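Local coordinates for PD-1 Binding Miniprotein GR918.2 (Synthetic construct, PDB 6V67), which binds the immune receptor PD-1, as a small computationally designed miniprotein held together by disulfides, at residues C3-I8 and K24-E29; C7-Q12 and Q32-A37. All blocks are in the same frame, centred on the assembly; numbering follows the deposited sequence.

In the fold
Contacts 1 and 2 both start from strand 3-9, and their centres lie about 11 Å apart. Contact 1, at residues 3-8 and 24-29, meets helix 20-33 and is the buried middle, about 2 Å from the centre of the chain. Contact 2, at residues 7-12 and 32-37, is a surface contact about 9 Å from that centre, where the strand runs into its hairpin and meets the turn just after the helix, before strand 38-42. Cys-7 and Ile-8 belong to both. Cys-7 bridges them physically: its CB meets Phe-26 in contact 1, while its sulfur, bonded to Cys-30, touches Asn-34 and Ala-37 in contact 2.

Contact 1. Residues C3-I8 and K24-E29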
loop_
_atom_site.group_PDB
_atom_site.type_symbol
_atom_site.label_atom_id
_atom_site.label_comp_id
_atom_site.label_asym_id
_atom_site.label_seq_id
_atom_site.Cartn_x
_atom_site.Cartn_y
_atom_site.Cartn_z
ATOM N N CYS A 3 -10.536 -4.894 0.324
ATOM C CA CYS A 3 -9.664 -3.978 1.034
ATOM C C CYS A 3 -9.198 -2.855 0.121
ATOM O O CYS A 3 -9.184 -2.978 -1.104
ATOM C CB CYS A 3 -8.437 -4.715 1.571
ATOM S SG CYS A 3 -8.801 -6.085 2.653
ATOM N N PHE A 4 -8.790 -1.769 0.763
ATOM C CA PHE A 4 -8.191 -0.605 0.124
ATOM C C PHE A 4 -6.859 -0.343 0.801
ATOM O O PHE A 4 -6.786 -0.328 2.029
ATOM C CB PHE A 4 -9.119 0.604 0.312
ATOM C CG PHE A 4 -8.517 1.946 -0.067
ATOM C CD1 PHE A 4 -8.256 2.272 -1.382
ATOM C CD2 PHE A 4 -8.293 2.911 0.910
ATOM C CE1 PHE A 4 -7.753 3.531 -1.716
ATOM C CE2 PHE A 4 -7.775 4.163 0.578
ATOM C CZ PHE A 4 -7.514 4.465 -0.735
ATOM N N CYS A 5 -5.807 -0.161 0.018
ATOM C CA CYS A 5 -4.502 0.096 0.590
ATOM C C CYS A 5 -3.764 1.141 -0.236
ATOM O O CYS A 5 -4.041 1.356 -1.423
ATOM C CB CYS A 5 -3.703 -1.195 0.795
ATOM S SG CYS A 5 -3.694 -2.329 -0.606
ATOM N N VAL A 6 -2.830 1.810 0.435
ATOM C CA VAL A 6 -2.227 3.044 -0.051
ATOM C C VAL A 6 -0.735 3.029 0.236
ATOM O O VAL A 6 -0.303 2.620 1.317
ATOM C CB VAL A 6 -2.855 4.256 0.677
ATOM C CG1 VAL A 6 -2.281 5.569 0.184
ATOM C CG2 VAL A 6 -4.356 4.287 0.549
ATOM N N CYS A 7 0.044 3.553 -0.709
ATOM C CA CYS A 7 1.490 3.735 -0.577
ATOM C C CYS A 7 1.826 5.087 -1.205
ATOM O O CYS A 7 1.864 5.200 -2.433
ATOM C CB CYS A 7 2.233 2.608 -1.287
ATOM S SG CYS A 7 4.041 2.654 -1.178
ATOM N N ILE A 8 2.067 6.101 -0.374
ATOM C CA ILE A 8 2.329 7.467 -0.834
ATOM C C ILE A 8 3.810 7.745 -0.685
ATOM O O ILE A 8 4.346 7.664 0.423
ATOM C CB ILE A 8 1.537 8.501 -0.018
ATOM C CG1 ILE A 8 0.039 8.216 -0.017
ATOM C CG2 ILE A 8 1.843 9.925 -0.484
ATOM C CD1 ILE A 8 -0.567 8.088 -1.344
ATOM N N LYS A 24 -1.971 -6.912 1.823
ATOM C CA LYS A 24 -0.773 -7.188 2.615
ATOM C C LYS A 24 0.466 -7.210 1.726
ATOM O O LYS A 24 1.515 -6.660 2.088
ATOM C CB LYS A 24 -0.909 -8.514 3.366
ATOM C CG LYS A 24 -1.922 -8.510 4.499
ATOM C CD LYS A 24 -2.150 -9.919 5.013
ATOM C CE LYS A 24 -3.197 -9.967 6.104
ATOM N NZ LYS A 24 -3.441 -11.363 6.524
ATOM N N LYS A 25 0.369 -7.845 0.560
ATOM C CA LYS A 25 1.508 -7.881 -0.351
ATOM C C LYS A 25 1.875 -6.473 -0.807
ATOM O O LYS A 25 3.055 -6.115 -0.866
ATOM C CB LYS A 25 1.189 -8.769 -1.556
ATOM C CG LYS A 25 2.367 -8.936 -2.495
ATOM N N PHE A 26 0.866 -5.658 -1.092
ATOM C CA PHE A 26 1.086 -4.283 -1.518
ATOM C C PHE A 26 1.884 -3.511 -0.481
ATOM O O PHE A 26 2.831 -2.788 -0.821
ATOM C CB PHE A 26 -0.279 -3.645 -1.759
ATOM C CG PHE A 26 -0.252 -2.224 -2.240
ATOM C CD1 PHE A 26 -0.115 -1.893 -3.567
ATOM C CD2 PHE A 26 -0.475 -1.213 -1.331
ATOM C CE1 PHE A 26 -0.161 -0.544 -3.950
ATOM C CE2 PHE A 26 -0.499 0.089 -1.682
ATOM C CZ PHE A 26 -0.363 0.435 -2.982
ATOM N N LEU A 27 1.517 -3.646 0.792
ATOM C CA LEU A 27 2.252 -2.923 1.819
ATOM C C LEU A 27 3.643 -3.489 2.041
ATOM O O LEU A 27 4.561 -2.729 2.337
ATOM C CB LEU A 27 1.446 -2.854 3.110
ATOM C CG LEU A 27 0.359 -1.773 3.080
ATOM C CD1 LEU A 27 0.098 -1.410 4.523
ATOM C CD2 LEU A 27 0.655 -0.492 2.293
ATOM N N THR A 28 3.828 -4.800 1.907
ATOM C CA THR A 28 5.177 -5.352 2.015
ATOM C C THR A 28 6.069 -4.798 0.915
ATOM O O THR A 28 7.218 -4.408 1.162
ATOM C CB THR A 28 5.124 -6.878 1.948
ATOM O OG1 THR A 28 4.334 -7.358 3.036
ATOM C CG2 THR A 28 6.519 -7.495 2.052
ATOM N N GLU A 29 5.553 -4.771 -0.317
ATOM C CA GLU A 29 6.304 -4.202 -1.430
ATOM C C GLU A 29 6.561 -2.723 -1.208
ATOM O O GLU A 29 7.659 -2.230 -1.480
ATOM C CB GLU A 29 5.532 -4.393 -2.732
ATOM C CG GLU A 29 5.425 -5.817 -3.188
#
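Strand 3-8 and helix 24-29 run almost parallel, 9° between their directions, with axes 8.5 Å apart at closest approach. This is the core of a small disulfide-rich β-β-α-β fold, in which one helix covers a face of a three-stranded antiparallel sheet and the strand concerned is the central one. Cys-5 and Cys-7 both point toward the helix and Val-6 between them points away. Phe-26 packs against both cysteines: with CG anti to the backbone N (chi1 -179°), its ring reaches from the helix to the strand backbone. The leading edge meets the Val-6 to Cys-7 peptide nearly in the ring plane, Phe-26 CE2 lying 3.5 Å from Val-6 C and 3.6 Å from Cys-7 N. Cys-7 CB rests 3.7 Å from the same Phe-26 CE2. On the Cys-5 side the contact is sulfur-aromatic and oblique, Cys-5 SG standing 4.2 Å from the Phe-26 ring centroid and 41° off its normal. Both sulfurs are also tied covalently to the helix, Cys-5 to Cys-23 and Cys-7 to Cys-30, so two disulfides join strand and helix on the face where the Phe-26 ring packs. Arg-16 of strand 12-18 touches Phe-26, and Ile-41 of strand 38-42 touches Leu-27. Leu-27 adds one methyl to the contact, its CD2 lying 3.4 Å from Val-6 O.

Contact 2. Residues C7-Q12 and Q32-A37; sequences CITGPQ and QKNPGA
Thr-9 meets Asn-34 through its methyl: Thr-9 CG2 lies 3.5 Å from both CB and CG of Asn-34, and the two side chains cross at about a right angle. The methyl lies over the face of the Asn-34 amide, with Asn-34 OD1 3.6 Å from Thr-9 CG2. A Thr-9 chi1 of 54° puts CG2 opposite the carbonyl carbon and OG1 between the backbone N and C, leaving the methyl to face Asn-34. Asn-34 ND2 lies 3.7 Å from Cys-7 SG, a plain van der Waals approach. Ala-37 supplies the other half of the contact. Ala-37 CB sits 3.9 Å from Cys-7 SG, and Ala-37 CA makes a CA-H...O contact with Ile-8 O at 3.3 Å, bent to 126° at the hydrogen. Turns position these groups from each side. A type II' β turn from Thr-9 to Gln-12, with Gly-10 at positive phi, closes the hairpin. Across from it, a type I β turn from Asn-34 to Ala-37 is closed by Ala-37 N bonding to Asn-34 O at 3.1 Å. Asn-34 is the first residue beyond the helix to leave helical geometry, and a weak hydrogen bond from its ND2 to Cys-30 O links its side chain back to the last turn. The contact therefore lies where helix 20-33 stops, the chain turns into edge strand 38-42 beside central strand 3-9, and the hairpin leads on to strand 12-18.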
loop_
_atom_site.group_PDB
_atom_site.type_symbol
_atom_site.label_atom_id
_atom_site.label_comp_id
_atom_site.label_asym_id
_atom_site.label_seq_id
_atom_site.Cartn_x
_atom_site.Cartn_y
_atom_site.Cartn_z
ATOM N N CYS A 7 0.044 3.553 -0.709
ATOM C CA CYS A 7 1.490 3.735 -0.577
ATOM C C CYS A 7 1.826 5.087 -1.205
ATOM O O CYS A 7 1.864 5.200 -2.433
ATOM C CB CYS A 7 2.233 2.608 -1.287
ATOM S SG CYS A 7 4.041 2.654 -1.178
ATOM N N ILE A 8 2.067 6.101 -0.374
ATOM C CA ILE A 8 2.329 7.467 -0.834
ATOM C C ILE A 8 3.810 7.745 -0.685
ATOM O O ILE A 8 4.346 7.664 0.423
ATOM C CB ILE A 8 1.537 8.501 -0.018
ATOM C CG1 ILE A 8 0.039 8.216 -0.017
ATOM C CG2 ILE A 8 1.843 9.925 -0.484
ATOM C CD1 ILE A 8 -0.567 8.088 -1.344
ATOM N N THR A 9 4.461 8.140 -1.779
ATOM C CA THR A 9 5.858 8.571 -1.757
ATOM C C THR A 9 5.935 9.930 -2.432
ATOM O O THR A 9 6.087 10.051 -3.656
ATOM C CB THR A 9 6.776 7.584 -2.419
ATOM O OG1 THR A 9 6.299 7.318 -3.727
ATOM C CG2 THR A 9 6.822 6.323 -1.649
ATOM N N GLY A 10 5.851 10.973 -1.627
ATOM C CA GLY A 10 5.879 12.308 -2.165
ATOM C C GLY A 10 4.776 12.508 -3.189
ATOM O O GLY A 10 3.606 12.276 -2.905
ATOM N N PRO A 11 5.123 12.935 -4.403
ATOM C CA PRO A 11 4.105 13.199 -5.425
ATOM C C PRO A 11 3.656 11.975 -6.196
ATOM O O PRO A 11 2.841 12.118 -7.111
ATOM C CB PRO A 11 4.821 14.186 -6.359
ATOM C CG PRO A 11 6.239 13.742 -6.288
ATOM C CD PRO A 11 6.472 13.295 -4.870
ATOM N N GLN A 12 4.186 10.793 -5.898
ATOM C CA GLN A 12 3.706 9.558 -6.490
ATOM C C GLN A 12 2.809 8.869 -5.477
ATOM O O GLN A 12 3.243 8.567 -4.367
ATOM C CB GLN A 12 4.854 8.638 -6.876
ATOM C CG GLN A 12 4.357 7.379 -7.539
ATOM C CD GLN A 12 5.467 6.422 -7.832
ATOM O OE1 GLN A 12 6.183 6.562 -8.813
ATOM N NE2 GLN A 12 5.611 5.424 -6.984
ATOM N N GLN A 32 9.450 -2.415 1.251
ATOM C CA GLN A 32 10.744 -2.791 0.704
ATOM C C GLN A 32 11.281 -1.725 -0.232
ATOM O O GLN A 32 12.488 -1.459 -0.251
ATOM C CB GLN A 32 10.619 -4.104 -0.050
ATOM C CG GLN A 32 10.505 -5.290 0.849
ATOM C CD GLN A 32 10.221 -6.565 0.096
ATOM O OE1 GLN A 32 10.211 -6.582 -1.139
ATOM N NE2 GLN A 32 9.964 -7.639 0.834
ATOM N N LYS A 33 10.412 -1.141 -1.053
ATOM C CA LYS A 33 10.828 -0.138 -2.022
ATOM C C LYS A 33 10.908 1.253 -1.422
ATOM O O LYS A 33 11.735 2.067 -1.852
ATOM C CB LYS A 33 9.834 -0.095 -3.188
ATOM C CG LYS A 33 9.834 -1.323 -4.095
ATOM C CD LYS A 33 8.876 -1.132 -5.264
ATOM N N ASN A 34 10.066 1.538 -0.443
ATOM C CA ASN A 34 9.806 2.903 0.004
ATOM C C ASN A 34 9.743 2.948 1.524
ATOM O O ASN A 34 8.653 3.052 2.106
ATOM C CB ASN A 34 8.482 3.403 -0.574
ATOM C CG ASN A 34 8.373 3.185 -2.072
ATOM O OD1 ASN A 34 9.101 3.813 -2.846
ATOM N ND2 ASN A 34 7.453 2.318 -2.491
ATOM N N PRO A 35 10.899 2.908 2.202
ATOM C CA PRO A 35 10.912 2.888 3.677
ATOM C C PRO A 35 10.206 4.056 4.334
ATOM O O PRO A 35 9.794 3.950 5.497
ATOM C CB PRO A 35 12.412 2.908 4.016
ATOM C CG PRO A 35 13.101 2.399 2.829
ATOM C CD PRO A 35 12.253 2.754 1.639
ATOM N N GLY A 36 10.088 5.178 3.649
ATOM C CA GLY A 36 9.469 6.353 4.215
ATOM C C GLY A 36 8.031 6.591 3.809
ATOM O O GLY A 36 7.494 7.663 4.106
ATOM N N ALA A 37 7.387 5.637 3.147
ATOM C CA ALA A 37 6.068 5.887 2.580
ATOM C C ALA A 37 5.025 6.126 3.660
ATOM O O ALA A 37 5.106 5.580 4.761
ATOM C CB ALA A 37 5.618 4.684 1.764
#